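Local coordinates for heme-binding protein A (Haemophilus parasuis 29755, PDB 3TPA) that probably binds glutathione, despite its heme-binding name, as the periplasmic solute-binding protein of an ABC-type importer, at residues A[270-276]-A[478-484]; A[301-306]-A[365-371]; A[312-316]-A[327-331]; A[440-445]-A[471-477]. The protein carries 1 engineered substitution. All coordinates share one frame; numbering follows the deposited sequence. Where two conformers were deposited one is given.

Contact 1: A[270-276]-A[478-484]; sequences NLAYIGL and IIPFAHS
Strands 270-276 and 478-484 pair antiparallel, their short axes 4.5 Å apart at closest approach and their directions 156° from one another. Ile274 and Ile479 form a hydrogen-bonded pair, with Ile274 N giving to Ile479 O (3.0 Å) and Ile479 N to Ile274 O. Further along, Ala272 O takes both Phe481 N at 3.1 Å and Ala482 N at 3.3 Å: a classic beta bulge that shifts the register by one residue. It also turns the Phe481 side chain across the partner strand, where Ala272 O lies over the middle of one face of its ring while CE1 packs on Ala272 CB and CE2 comes close to the backbone of Tyr273. The two strands are neighbours inside the mixed six-stranded sheet of a periplasmic binding-protein lobe, and strand 407-413 bonds to the other edge of 270-276. On the sheet face of Tyr273, Ile478 CD1 sits over the tyrosine ring in a CH-pi contact, 3.8 Å from the centroid; CG1 of Ile478 stands between backbone N and carbonyl carbon (chi1 67°), and the extended second torsion then carries CD1 over the ring. Leu271 CD1 packs on Pro480 CB. The end of the ladder is closed by side chains. Asn270 accepts from Ser484 N on a lone pair of OD1 and gives from ND2, in the amide plane, to Ser484 OG (2.7 Å), and His483 ND1 donates in its ring plane to Asn270 O at 2.8 Å.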
loop_
_atom_site.group_PDB
_atom_site.type_symbol
_atom_site.label_atom_id
_atom_site.label_comp_id
_atom_site.label_asym_id
_atom_site.label_seq_id
_atom_site.Cartn_x
_atom_site.Cartn_y
_atom_site.Cartn_z
ATOM N N ASN A 270 6.061 3.963 1.147
ATOM C CA ASN A 270 6.365 3.558 2.515
ATOM C C ASN A 270 7.441 4.474 3.083
ATOM O O ASN A 270 7.963 5.328 2.372
ATOM C CB ASN A 270 6.778 2.060 2.595
ATOM C CG ASN A 270 8.056 1.732 1.826
ATOM O OD1 ASN A 270 8.919 2.570 1.642
ATOM N ND2 ASN A 270 8.180 0.486 1.394
ATOM N N LEU A 271 7.735 4.323 4.364
ATOM C CA LEU A 271 8.760 5.129 5.029
ATOM C C LEU A 271 9.364 4.324 6.153
ATOM O O LEU A 271 8.644 3.751 6.975
ATOM C CB LEU A 271 8.155 6.406 5.629
ATOM C CG LEU A 271 9.117 7.306 6.440
ATOM C CD1 LEU A 271 10.215 7.865 5.541
ATOM C CD2 LEU A 271 8.365 8.470 7.168
ATOM N N ALA A 272 10.689 4.263 6.180
ATOM C CA ALA A 272 11.395 3.660 7.296
ATOM C C ALA A 272 11.953 4.834 8.052
ATOM O O ALA A 272 12.520 5.736 7.450
ATOM C CB ALA A 272 12.528 2.771 6.797
ATOM N N TYR A 273 11.789 4.843 9.367
ATOM C CA TYR A 273 12.188 6.013 10.148
ATOM C C TYR A 273 12.657 5.596 11.522
ATOM O O TYR A 273 12.432 4.476 11.943
ATOM C CB TYR A 273 11.024 6.999 10.282
ATOM C CG TYR A 273 9.807 6.442 10.980
ATOM C CD1 TYR A 273 9.654 6.555 12.359
ATOM C CD2 TYR A 273 8.801 5.802 10.259
ATOM C CE1 TYR A 273 8.532 6.056 13.002
ATOM C CE2 TYR A 273 7.670 5.312 10.894
ATOM C CZ TYR A 273 7.543 5.436 12.260
ATOM O OH TYR A 273 6.435 4.927 12.889
ATOM N N ILE A 274 13.290 6.520 12.233
ATOM C CA ILE A 274 13.576 6.315 13.640
ATOM C C ILE A 274 12.479 7.054 14.406
ATOM O O ILE A 274 12.335 8.263 14.274
ATOM C CB ILE A 274 14.955 6.875 14.026
ATOM C CG1 ILE A 274 16.080 6.215 13.221
ATOM C CG2 ILE A 274 15.202 6.743 15.532
ATOM C CD1 ILE A 274 16.216 4.678 13.441
ATOM N N GLY A 275 11.696 6.335 15.200
ATOM C CA GLY A 275 10.643 6.966 15.979
ATOM C C GLY A 275 11.288 7.508 17.240
ATOM O O GLY A 275 12.221 6.903 17.752
ATOM N N LEU A 276 10.813 8.655 17.721
ATOM C CA LEU A 276 11.281 9.213 18.982
ATOM C C LEU A 276 10.093 9.497 19.886
ATOM O O LEU A 276 9.166 10.224 19.515
ATOM C CB LEU A 276 12.059 10.504 18.730
ATOM C CG LEU A 276 13.290 10.407 17.827
ATOM C CD1 LEU A 276 13.880 11.811 17.545
ATOM C CD2 LEU A 276 14.329 9.504 18.468
ATOM N N ILE A 478 9.915 12.319 14.396
ATOM C CA ILE A 478 10.558 11.104 13.918
ATOM C C ILE A 478 11.612 11.557 12.932
ATOM O O ILE A 478 11.573 12.690 12.455
ATOM C CB ILE A 478 9.598 10.120 13.208
ATOM C CG1 ILE A 478 9.070 10.694 11.886
ATOM C CG2 ILE A 478 8.420 9.691 14.140
ATOM C CD1 ILE A 478 8.207 9.688 11.114
ATOM N N ILE A 479 12.561 10.679 12.643
ATOM C CA ILE A 479 13.615 10.969 11.685
ATOM C C ILE A 479 13.418 10.055 10.486
ATOM O O ILE A 479 13.812 8.894 10.519
ATOM C CB ILE A 479 14.993 10.698 12.316
ATOM C CG1 ILE A 479 15.193 11.552 13.574
ATOM C CG2 ILE A 479 16.119 10.948 11.315
ATOM C CD1 ILE A 479 16.291 11.066 14.497
ATOM N N PRO A 480 12.793 10.568 9.417
ATOM C CA PRO A 480 12.668 9.759 8.199
ATOM C C PRO A 480 14.044 9.462 7.635
ATOM O O PRO A 480 14.885 10.355 7.636
ATOM C CB PRO A 480 11.918 10.694 7.242
ATOM C CG PRO A 480 11.129 11.626 8.180
ATOM C CD PRO A 480 12.143 11.884 9.264
ATOM N N PHE A 481 14.285 8.239 7.175
ATOM C CA PHE A 481 15.541 7.967 6.475
ATOM C C PHE A 481 15.460 7.226 5.128
ATOM O O PHE A 481 16.363 7.360 4.312
ATOM C CB PHE A 481 16.576 7.307 7.408
ATOM C CG PHE A 481 16.169 5.944 7.931
ATOM C CD1 PHE A 481 16.330 4.806 7.146
ATOM C CD2 PHE A 481 15.663 5.802 9.227
ATOM C CE1 PHE A 481 15.969 3.546 7.624
ATOM C CE2 PHE A 481 15.304 4.542 9.726
ATOM C CZ PHE A 481 15.452 3.409 8.910
ATOM N N ALA A 482 14.406 6.450 4.879
ATOM C CA ALA A 482 14.362 5.700 3.622
ATOM C C ALA A 482 12.967 5.406 3.108
ATOM O O ALA A 482 12.002 5.277 3.880
ATOM C CB ALA A 482 15.127 4.393 3.758
ATOM N N HIS A 483 12.875 5.316 1.791
ATOM C CA HIS A 483 11.775 4.634 1.146
ATOM C C HIS A 483 12.372 3.392 0.487
ATOM O O HIS A 483 13.499 3.425 -0.005
ATOM C CB HIS A 483 11.152 5.506 0.057
ATOM C CG HIS A 483 10.847 6.907 0.498
ATOM N ND1 HIS A 483 9.874 7.193 1.421
ATOM C CD2 HIS A 483 11.389 8.088 0.131
ATOM C CE1 HIS A 483 9.815 8.506 1.604
ATOM N NE2 HIS A 483 10.720 9.070 0.831
ATOM N N SER A 484 11.640 2.286 0.476
ATOM C CA SER A 484 12.182 1.108 -0.203
ATOM C C SER A 484 11.953 1.287 -1.697
ATOM O O SER A 484 11.142 2.125 -2.114
ATOM C CB SER A 484 11.510 -0.169 0.293
ATOM O OG SER A 484 10.211 -0.292 -0.273
#

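Contact 2: A[301-306]-A[365-371]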
loop_
_atom_site.group_PDB
_atom_site.type_symbol
_atom_site.label_atom_id
_atom_site.label_comp_id
_atom_site.label_asym_id
_atom_site.label_seq_id
_atom_site.Cartn_x
_atom_site.Cartn_y
_atom_site.Cartn_z
ATOM N N ILE A 301 23.061 4.458 6.145
ATOM C CA ILE A 301 22.016 3.479 6.452
ATOM C C ILE A 301 21.456 2.847 5.188
ATOM O O ILE A 301 21.418 1.629 5.049
ATOM C CB ILE A 301 20.865 4.124 7.258
ATOM C CG1 ILE A 301 21.395 4.577 8.612
ATOM C CG2 ILE A 301 19.699 3.152 7.439
ATOM C CD1 ILE A 301 20.403 5.384 9.426
ATOM N N VAL A 302 21.032 3.686 4.259
ATOM C CA VAL A 302 20.448 3.194 3.021
ATOM C C VAL A 302 21.458 2.348 2.277
ATOM O O VAL A 302 21.131 1.275 1.793
ATOM C CB VAL A 302 19.990 4.358 2.116
ATOM C CG1 VAL A 302 19.587 3.839 0.746
ATOM C CG2 VAL A 302 18.840 5.109 2.770
ATOM N N ASP A 303 22.695 2.831 2.201
ATOM C CA ASP A 303 23.766 2.084 1.527
ATOM C C ASP A 303 24.014 0.720 2.149
ATOM O O ASP A 303 24.041 -0.287 1.441
ATOM C CB ASP A 303 25.056 2.901 1.493
ATOM C CG ASP A 303 25.049 3.945 0.386
ATOM O OD1 ASP A 303 24.150 3.880 -0.478
ATOM O OD2 ASP A 303 25.941 4.813 0.363
ATOM N N ALA A 304 24.197 0.685 3.469
ATOM C CA ALA A 304 24.436 -0.576 4.176
ATOM C C ALA A 304 23.225 -1.505 4.241
ATOM O O ALA A 304 23.351 -2.718 4.074
ATOM C CB ALA A 304 24.929 -0.299 5.580
ATOM N N VAL A 305 22.056 -0.938 4.505
ATOM C CA VAL A 305 20.868 -1.745 4.770
ATOM C C VAL A 305 20.123 -2.241 3.519
ATOM O O VAL A 305 19.731 -3.399 3.455
ATOM C CB VAL A 305 19.899 -0.987 5.677
ATOM C CG1 VAL A 305 18.563 -1.732 5.795
ATOM C CG2 VAL A 305 20.539 -0.764 7.041
ATOM N N TYR A 306 19.923 -1.366 2.533
ATOM C CA TYR A 306 19.056 -1.711 1.398
ATOM C C TYR A 306 19.791 -2.285 0.192
ATOM O O TYR A 306 19.169 -2.689 -0.785
ATOM C CB TYR A 306 18.196 -0.515 0.973
ATOM C CG TYR A 306 17.218 -0.070 2.044
ATOM C CD1 TYR A 306 15.871 -0.404 1.979
ATOM C CD2 TYR A 306 17.650 0.701 3.114
ATOM C CE1 TYR A 306 14.980 0.015 2.977
ATOM C CE2 TYR A 306 16.790 1.111 4.097
ATOM C CZ TYR A 306 15.456 0.776 4.031
ATOM O OH TYR A 306 14.611 1.211 5.038
ATOM N N ASN A 365 11.961 -1.926 5.687
ATOM C CA ASN A 365 13.327 -2.000 6.239
ATOM C C ASN A 365 13.814 -3.441 6.415
ATOM O O ASN A 365 13.446 -4.110 7.382
ATOM C CB ASN A 365 13.436 -1.215 7.569
ATOM C CG ASN A 365 14.877 -1.027 8.018
ATOM O OD1 ASN A 365 15.756 -1.784 7.606
ATOM N ND2 ASN A 365 15.131 -0.014 8.859
ATOM N N PRO A 366 14.656 -3.919 5.480
ATOM C CA PRO A 366 15.146 -5.306 5.472
ATOM C C PRO A 366 16.217 -5.616 6.520
ATOM O O PRO A 366 16.634 -6.774 6.631
ATOM C CB PRO A 366 15.755 -5.448 4.074
ATOM C CG PRO A 366 16.212 -4.080 3.740
ATOM C CD PRO A 366 15.173 -3.154 4.331
ATOM N N ASN A 367 16.654 -4.614 7.274
ATOM C CA ASN A 367 17.657 -4.843 8.312
ATOM C C ASN A 367 17.622 -3.785 9.410
ATOM O O ASN A 367 18.525 -2.971 9.500
ATOM C CB ASN A 367 19.057 -4.896 7.696
ATOM C CG ASN A 367 20.064 -5.555 8.602
ATOM O OD1 ASN A 367 19.830 -5.714 9.794
ATOM N ND2 ASN A 367 21.191 -5.957 8.035
ATOM N N PRO A 368 16.577 -3.814 10.260
ATOM C CA PRO A 368 16.457 -2.876 11.379
ATOM C C PRO A 368 17.654 -2.987 12.322
ATOM O O PRO A 368 18.082 -1.970 12.866
ATOM C CB PRO A 368 15.181 -3.340 12.094
ATOM C CG PRO A 368 14.429 -4.137 11.092
ATOM C CD PRO A 368 15.446 -4.759 10.203
ATOM N N ARG A 369 18.192 -4.195 12.504
ATOM C CA ARG A 369 19.315 -4.402 13.415
ATOM C C ARG A 369 20.524 -3.585 12.982
ATOM O O ARG A 369 21.150 -2.906 13.790
ATOM C CB ARG A 369 19.670 -5.892 13.508
ATOM C CG ARG A 369 20.918 -6.219 14.332
ATOM C CD ARG A 369 20.727 -5.991 15.824
ATOM N NE ARG A 369 19.538 -6.652 16.350
ATOM C CZ ARG A 369 19.246 -6.725 17.645
ATOM N NH1 ARG A 369 18.141 -7.327 18.052
ATOM N NH2 ARG A 369 20.067 -6.192 18.537
ATOM N N ARG A 370 20.849 -3.651 11.698
ATOM C CA ARG A 370 21.992 -2.886 11.191
ATOM C C ARG A 370 21.720 -1.387 11.191
ATOM O O ARG A 370 22.614 -0.595 11.460
ATOM C CB ARG A 370 22.416 -3.344 9.794
ATOM C CG ARG A 370 23.610 -2.549 9.250
ATOM C CD ARG A 370 24.909 -2.950 9.950
ATOM N NE ARG A 370 26.083 -2.289 9.387
ATOM C CZ ARG A 370 26.636 -2.598 8.216
ATOM N NH1 ARG A 370 26.123 -3.558 7.456
ATOM N NH2 ARG A 370 27.707 -1.940 7.798
ATOM N N THR A 371 20.490 -1.001 10.867
ATOM C CA THR A 371 20.056 0.382 11.009
ATOM C C THR A 371 20.372 0.843 12.435
ATOM O O THR A 371 21.059 1.834 12.650
ATOM C CB THR A 371 18.529 0.517 10.770
ATOM O OG1 THR A 371 18.183 0.008 9.477
ATOM C CG2 THR A 371 18.089 1.981 10.872
HETATM O O HOH W 1 21.927 -5.558 5.191
HETATM O O HOH W 2 25.773 -4.034 4.558
#
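Val305 presses both methyls into the turn that opens helix 368-381. Its CG1 comes within 3.3 Å of Asn365 OD1 and also rests on Asn367 CB and Pro366 CG, while CG2 lies 3.5 Å from Thr371 OG1. With CG1 anti to the backbone N (chi1 172°), one branch enters the turn and the other meets the first helical residues. Beside it, Pro366 CD lies over a face of the Tyr306 ring, 3.5 Å from CE1, and Ile301 CG2 meets Thr371 CG2 one helical turn back. Toward the more exposed side, Ala304 CB sits under one face of the Arg370 guanidinium, off its centre; a water gives to Ala304 O and accepts from Arg370 NH1, linking the two segments.

The groups that receive Val305 are fixed by their own bonds. Asn365 OD1 accepts from Asn367 N at 3.0 Å in an Asx turn, and Asn365 ND2 gives to Thr371 OG1, which lies exactly in the amide plane. Thr371 OG1 in turn donates to Asn367 O, an oxygen that also takes Thr371 N. Asn367 is the N-cap: its OD1 accepts from Arg370 N (3.0 Å), the donor standing well above the carbonyl plane. The Tyr306 hydroxyl bonds to Ser364 O, just before the turn. Helix 298-306 and the start of helix 368-381 thus lie together against one face of the sheet, where Phe481 of strand 478-491 touches Tyr306, Asn365 and Thr371, and Thr409 of strand 407-413 backs Thr371.

Contact 3: A[312-316]-A[327-331]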
loop_
_atom_site.group_PDB
_atom_site.type_symbol
_atom_site.label_atom_id
_atom_site.label_comp_id
_atom_site.label_asym_id
_atom_site.label_seq_id
_atom_site.Cartn_x
_atom_site.Cartn_y
_atom_site.Cartn_z
ATOM N N VAL A 312 17.172 7.459 0.018
ATOM C CA VAL A 312 17.139 8.351 1.168
ATOM C C VAL A 312 15.860 9.193 1.149
ATOM O O VAL A 312 15.537 9.802 0.138
ATOM C CB VAL A 312 18.383 9.276 1.178
ATOM C CG1 VAL A 312 18.216 10.402 2.181
ATOM C CG2 VAL A 312 19.628 8.477 1.498
ATOM N N ALA A 313 15.126 9.209 2.261
ATOM C CA ALA A 313 13.893 10.018 2.364
ATOM C C ALA A 313 14.197 11.456 2.789
ATOM O O ALA A 313 14.974 11.689 3.718
ATOM C CB ALA A 313 12.920 9.391 3.345
ATOM N N THR A 314 13.579 12.420 2.109
ATOM C CA THR A 314 13.657 13.819 2.540
ATOM C C THR A 314 12.339 14.265 3.145
ATOM O O THR A 314 12.315 15.084 4.071
ATOM C CB THR A 314 14.013 14.745 1.379
ATOM O OG1 THR A 314 13.031 14.615 0.347
ATOM C CG2 THR A 314 15.384 14.364 0.806
ATOM N N ASN A 315 11.250 13.727 2.599
ATOM C CA ASN A 315 9.884 13.946 3.079
ATOM C C ASN A 315 9.380 12.681 3.761
ATOM O O ASN A 315 9.966 11.593 3.580
ATOM C CB ASN A 315 8.951 14.205 1.892
ATOM C CG ASN A 315 9.091 15.611 1.313
ATOM O OD1 ASN A 315 8.129 16.374 1.255
ATOM N ND2 ASN A 315 10.294 15.940 0.856
ATOM N N PRO A 316 8.268 12.787 4.503
ATOM C CA PRO A 316 7.693 11.565 5.092
ATOM C C PRO A 316 6.977 10.652 4.080
ATOM O O PRO A 316 6.467 9.608 4.483
ATOM C CB PRO A 316 6.684 12.113 6.105
ATOM C CG PRO A 316 6.332 13.461 5.581
ATOM C CD PRO A 316 7.569 14.001 4.959
ATOM N N HIS A 327 11.960 20.960 -1.660
ATOM C CA HIS A 327 12.892 21.870 -1.001
ATOM C C HIS A 327 12.650 21.948 0.507
ATOM O O HIS A 327 13.040 22.914 1.166
ATOM C CB HIS A 327 12.837 23.261 -1.648
ATOM C CG HIS A 327 11.448 23.790 -1.822
ATOM N ND1 HIS A 327 10.774 24.452 -0.817
ATOM C CD2 HIS A 327 10.605 23.751 -2.882
ATOM C CE1 HIS A 327 9.571 24.797 -1.248
ATOM N NE2 HIS A 327 9.440 24.380 -2.495
ATOM N N LEU A 328 11.991 20.931 1.048
ATOM C CA LEU A 328 11.866 20.804 2.495
ATOM C C LEU A 328 13.261 20.881 3.117
ATOM O O LEU A 328 14.161 20.136 2.722
ATOM C CB LEU A 328 11.218 19.465 2.847
ATOM C CG LEU A 328 10.819 19.261 4.310
ATOM C CD1 LEU A 328 9.803 20.343 4.786
ATOM C CD2 LEU A 328 10.246 17.862 4.496
ATOM N N PRO A 329 13.445 21.783 4.093
ATOM C CA PRO A 329 14.762 21.914 4.729
ATOM C C PRO A 329 15.150 20.620 5.430
ATOM O O PRO A 329 14.293 19.955 6.008
ATOM C CB PRO A 329 14.546 23.039 5.751
ATOM C CG PRO A 329 13.358 23.803 5.240
ATOM C CD PRO A 329 12.473 22.762 4.620
ATOM N N GLN A 330 16.429 20.264 5.360
ATOM C CA GLN A 330 16.932 19.013 5.919
ATOM C C GLN A 330 17.899 19.276 7.068
ATOM O O GLN A 330 18.570 20.328 7.121
ATOM C CB GLN A 330 17.662 18.196 4.844
ATOM C CG GLN A 330 16.773 17.771 3.686
ATOM C CD GLN A 330 15.627 16.894 4.147
ATOM O OE1 GLN A 330 15.842 15.808 4.683
ATOM N NE2 GLN A 330 14.402 17.371 3.957
ATOM N N TYR A 331 17.973 18.324 7.991
ATOM C CA TYR A 331 18.991 18.377 9.029
ATOM C C TYR A 331 20.165 17.548 8.533
ATOM O O TYR A 331 20.241 16.351 8.793
ATOM C CB TYR A 331 18.464 17.833 10.359
ATOM C CG TYR A 331 17.238 18.567 10.893
ATOM C CD1 TYR A 331 17.360 19.750 11.614
ATOM C CD2 TYR A 331 15.961 18.073 10.666
ATOM C CE1 TYR A 331 16.227 20.417 12.096
ATOM C CE2 TYR A 331 14.857 18.717 11.144
ATOM C CZ TYR A 331 14.990 19.890 11.848
ATOM O OH TYR A 331 13.858 20.498 12.311
HETATM O O HOH W 3 16.804 13.492 4.537
#
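Ala313 and Thr314 meet Gln330 across a loop that leaves edge strand 310-312 and returns toward helix 335-344; it is an irregular excursion of the binding-protein lobe, held by side-chain-to-backbone bonds and not by strand pairing. Ala313, whose backbone still bonds to Phe481 of strand 478-491, reaches Gln330 through a water that gives one hydrogen to Ala313 O (2.7 Å) and the other to Gln330 OE1. At Thr314 the contact becomes direct. Gln330 NE2 donates to Thr314 O at 3.1 Å, tilted from the carbonyl plane, and the flat amide lies close to Thr314 CB, the two side chains crossing at about a right angle. The glutamine chain folds at chi2 (-61°), turning the amide back toward the preceding part of its segment, where the same NE2 also gives to Leu328 O at 3.0 Å. One nitrogen therefore bridges both limbs of the loop, and its two carbonyl acceptors define which way round the amide sits. Leu328 CD2 packs beside the bridge, 3.5 Å from Thr314 O, and touches the amide of Asn315; Leu328 also touches Val469 of helix 458-475, as does Pro316, the residue after Asn315. The Asn315 amide is fixed at both ends. Its OD1 accepts from Asn325 N within the loop, and its ND2 gives to Thr314 OG1, an oxygen 3.1 Å away and only 5° out of the amide plane.

Contact 4: A[440-445]-A[471-477]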
loop_
_atom_site.group_PDB
_atom_site.type_symbol
_atom_site.label_atom_id
_atom_site.label_comp_id
_atom_site.label_asym_id
_atom_site.label_seq_id
_atom_site.Cartn_x
_atom_site.Cartn_y
_atom_site.Cartn_z
ATOM N N TRP A 440 3.735 12.871 19.165
ATOM C CA TRP A 440 3.798 14.298 18.872
ATOM C C TRP A 440 2.457 14.807 18.361
ATOM O O TRP A 440 1.748 14.106 17.635
ATOM C CB TRP A 440 4.879 14.588 17.833
ATOM C CG TRP A 440 4.950 16.039 17.406
ATOM C CD1 TRP A 440 5.510 17.081 18.101
ATOM C CD2 TRP A 440 4.471 16.593 16.177
ATOM N NE1 TRP A 440 5.376 18.257 17.382
ATOM C CE2 TRP A 440 4.758 17.976 16.195
ATOM C CE3 TRP A 440 3.829 16.054 15.057
ATOM C CZ2 TRP A 440 4.418 18.819 15.149
ATOM C CZ3 TRP A 440 3.479 16.908 14.014
ATOM C CH2 TRP A 440 3.765 18.272 14.078
ATOM N N THR A 441 2.113 16.030 18.757
ATOM C CA THR A 441 0.908 16.699 18.268
ATOM C C THR A 441 1.163 18.194 18.177
ATOM O O THR A 441 1.975 18.737 18.928
ATOM C CB THR A 441 -0.317 16.481 19.205
ATOM O OG1 THR A 441 -0.218 17.352 20.338
ATOM C CG2 THR A 441 -0.407 15.035 19.675
ATOM N N ASP A 442 0.456 18.853 17.270
ATOM C CA ASP A 442 0.538 20.300 17.142
ATOM C C ASP A 442 -0.809 20.822 16.654
ATOM O O ASP A 442 -1.375 20.293 15.699
ATOM C CB ASP A 442 1.657 20.702 16.183
ATOM C CG ASP A 442 1.667 22.179 15.916
ATOM O OD1 ASP A 442 2.217 22.926 16.747
ATOM O OD2 ASP A 442 1.104 22.599 14.889
ATOM N N GLU A 443 -1.325 21.846 17.332
ATOM C CA GLU A 443 -2.688 22.298 17.102
ATOM C C GLU A 443 -2.890 22.723 15.666
ATOM O O GLU A 443 -3.860 22.328 15.047
ATOM C CB GLU A 443 -3.051 23.439 18.047
ATOM C CG GLU A 443 -4.451 23.993 17.823
ATOM C CD GLU A 443 -4.870 24.948 18.924
ATOM O OE1 GLU A 443 -3.994 25.348 19.724
ATOM O OE2 GLU A 443 -6.074 25.287 18.995
ATOM N N LYS A 444 -1.958 23.511 15.140
ATOM C CA LYS A 444 -2.054 24.001 13.770
ATOM C C LYS A 444 -1.911 22.880 12.765
ATOM O O LYS A 444 -2.651 22.814 11.786
ATOM C CB LYS A 444 -0.987 25.072 13.489
ATOM C CG LYS A 444 -1.034 25.600 12.053
ATOM C CD LYS A 444 -2.399 26.218 11.701
ATOM C CE LYS A 444 -2.333 26.949 10.357
ATOM N NZ LYS A 444 -3.612 27.609 9.955
ATOM N N PHE A 445 -0.937 22.009 13.013
ATOM C CA PHE A 445 -0.681 20.849 12.166
ATOM C C PHE A 445 -1.959 20.005 12.078
ATOM O O PHE A 445 -2.382 19.614 10.992
ATOM C CB PHE A 445 0.502 20.035 12.729
ATOM C CG PHE A 445 0.713 18.709 12.046
ATOM C CD1 PHE A 445 1.607 18.592 10.988
ATOM C CD2 PHE A 445 0.004 17.592 12.446
ATOM C CE1 PHE A 445 1.791 17.385 10.335
ATOM C CE2 PHE A 445 0.186 16.384 11.810
ATOM C CZ PHE A 445 1.083 16.280 10.751
ATOM N N ILE A 471 5.735 22.051 9.297
ATOM C CA ILE A 471 5.594 22.100 10.754
ATOM C C ILE A 471 6.142 20.824 11.395
ATOM O O ILE A 471 6.931 20.864 12.358
ATOM C CB ILE A 471 4.126 22.311 11.186
ATOM C CG1 ILE A 471 3.649 23.724 10.826
ATOM C CG2 ILE A 471 3.958 22.040 12.687
ATOM C CD1 ILE A 471 2.132 23.924 10.973
ATOM N N PHE A 472 5.723 19.686 10.860
ATOM C CA PHE A 472 6.299 18.400 11.286
ATOM C C PHE A 472 7.838 18.412 11.231
ATOM O O PHE A 472 8.508 18.019 12.182
ATOM C CB PHE A 472 5.768 17.246 10.428
ATOM C CG PHE A 472 6.750 16.117 10.279
ATOM C CD1 PHE A 472 6.947 15.204 11.313
ATOM C CD2 PHE A 472 7.513 15.989 9.117
ATOM C CE1 PHE A 472 7.879 14.152 11.165
ATOM C CE2 PHE A 472 8.444 14.970 8.976
ATOM C CZ PHE A 472 8.624 14.048 9.999
ATOM N N GLN A 473 8.402 18.865 10.118
ATOM C CA GLN A 473 9.866 18.849 9.959
ATOM C C GLN A 473 10.580 19.729 10.988
ATOM O O GLN A 473 11.582 19.324 11.556
ATOM C CB GLN A 473 10.272 19.242 8.530
ATOM C CG GLN A 473 11.774 19.027 8.205
ATOM C CD GLN A 473 12.180 17.546 8.086
ATOM O OE1 GLN A 473 11.477 16.655 8.548
ATOM N NE2 GLN A 473 13.318 17.293 7.452
ATOM N N GLN A 474 10.033 20.921 11.236
ATOM C CA GLN A 474 10.566 21.853 12.228
ATOM C C GLN A 474 10.688 21.214 13.611
ATOM O O GLN A 474 11.574 21.547 14.389
ATOM C CB GLN A 474 9.663 23.101 12.308
ATOM C CG GLN A 474 9.811 24.042 11.115
ATOM C CD GLN A 474 8.724 25.111 11.029
ATOM O OE1 GLN A 474 7.629 24.964 11.580
ATOM N NE2 GLN A 474 9.024 26.190 10.314
ATOM N N ASN A 475 9.776 20.301 13.916
ATOM C CA ASN A 475 9.704 19.671 15.229
ATOM C C ASN A 475 10.363 18.300 15.306
ATOM O O ASN A 475 10.571 17.775 16.395
ATOM C CB ASN A 475 8.244 19.589 15.679
ATOM C CG ASN A 475 7.702 20.930 16.041
ATOM O OD1 ASN A 475 8.008 21.451 17.102
ATOM N ND2 ASN A 475 6.945 21.531 15.140
ATOM N N SER A 476 10.688 17.731 14.146
ATOM C CA SER A 476 11.446 16.472 14.068
ATOM C C SER A 476 11.013 15.366 15.054
ATOM O O SER A 476 11.856 14.803 15.755
ATOM C CB SER A 476 12.950 16.746 14.234
ATOM O OG SER A 476 13.730 15.593 13.916
ATOM N N PRO A 477 9.706 15.033 15.102
ATOM C CA PRO A 477 9.291 13.986 16.060
ATOM C C PRO A 477 9.731 12.559 15.688
ATOM O O PRO A 477 9.843 11.681 16.558
ATOM C CB PRO A 477 7.760 14.091 16.052
ATOM C CG PRO A 477 7.416 14.708 14.763
ATOM C CD PRO A 477 8.548 15.650 14.426
HETATM O O HOH W 4 5.239 20.962 18.878
#
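The chain from 440 to 442 runs extended into the start of helix 443-453 and passes the last turn of helix 458-475, with Trp440 nearest Pro477 (CA atoms 6.2 Å apart) and Phe445 nearest Ile471. Trp440 carries most of the contact. Pro477 CB packs 3.4 Å from Trp440 CB and its CG lies over one face of the indole, toward the rim, while Ile471 CG2 meets the ring's edge near CH2. Asn475 crosses the indole from NE1 to CZ2, its CB 3.6 Å from Trp440 NE1. A water accepts from Trp440 NE1 and gives a weak bond to Asn475 OD1. The Asn475 amide is turned back to its own helix: ND2 donates to Ile471 O at 2.9 Å, from the opposite face of that carbonyl to Asn475 N. Here the C-terminal end of one helix, which Ser476 leaves with positive phi, meets the N-terminal end of another in a helical hairpin. Asp442 is the N-cap, with OD2 accepting from Phe445 N at 2.8 Å, and the same oxygen lies 3.6 Å from Ile471 CG2. Lys444 CG touches Ile471 CD1 before the rest of the chain leads away. Phe445, with CG anti to the backbone N (chi1 171°), offers one ring face to Trp440 CZ3, which stands over its centre; its CE1 touches Phe472 CB, the two phenylalanine side chains lying alongside and pointing the same way.

Overall arrangement
Contact 1 pairs two inner strands of the six-stranded sheet and closes a long loop of chain in which the other three contacts are nested, contact 3 also lying within the span of contact 2. Contacts 2 and 3 both have their centres 11 Å from that of contact 1. Contact 2 brings two helices against the sheet at Phe481, and contact 3 continues from edge strand 310-312. Contact 4, centred 16 Å from contact 1, lies where helix 458-475 passes into strand 478-491; Tyr331 and Pro329 join it to contact 3 through Gln473. Contacts 2 and 4 do not touch. Contacts 1 and 2 join segments far apart in sequence, while 3 and 4 fold nearer ones onto the same lobe.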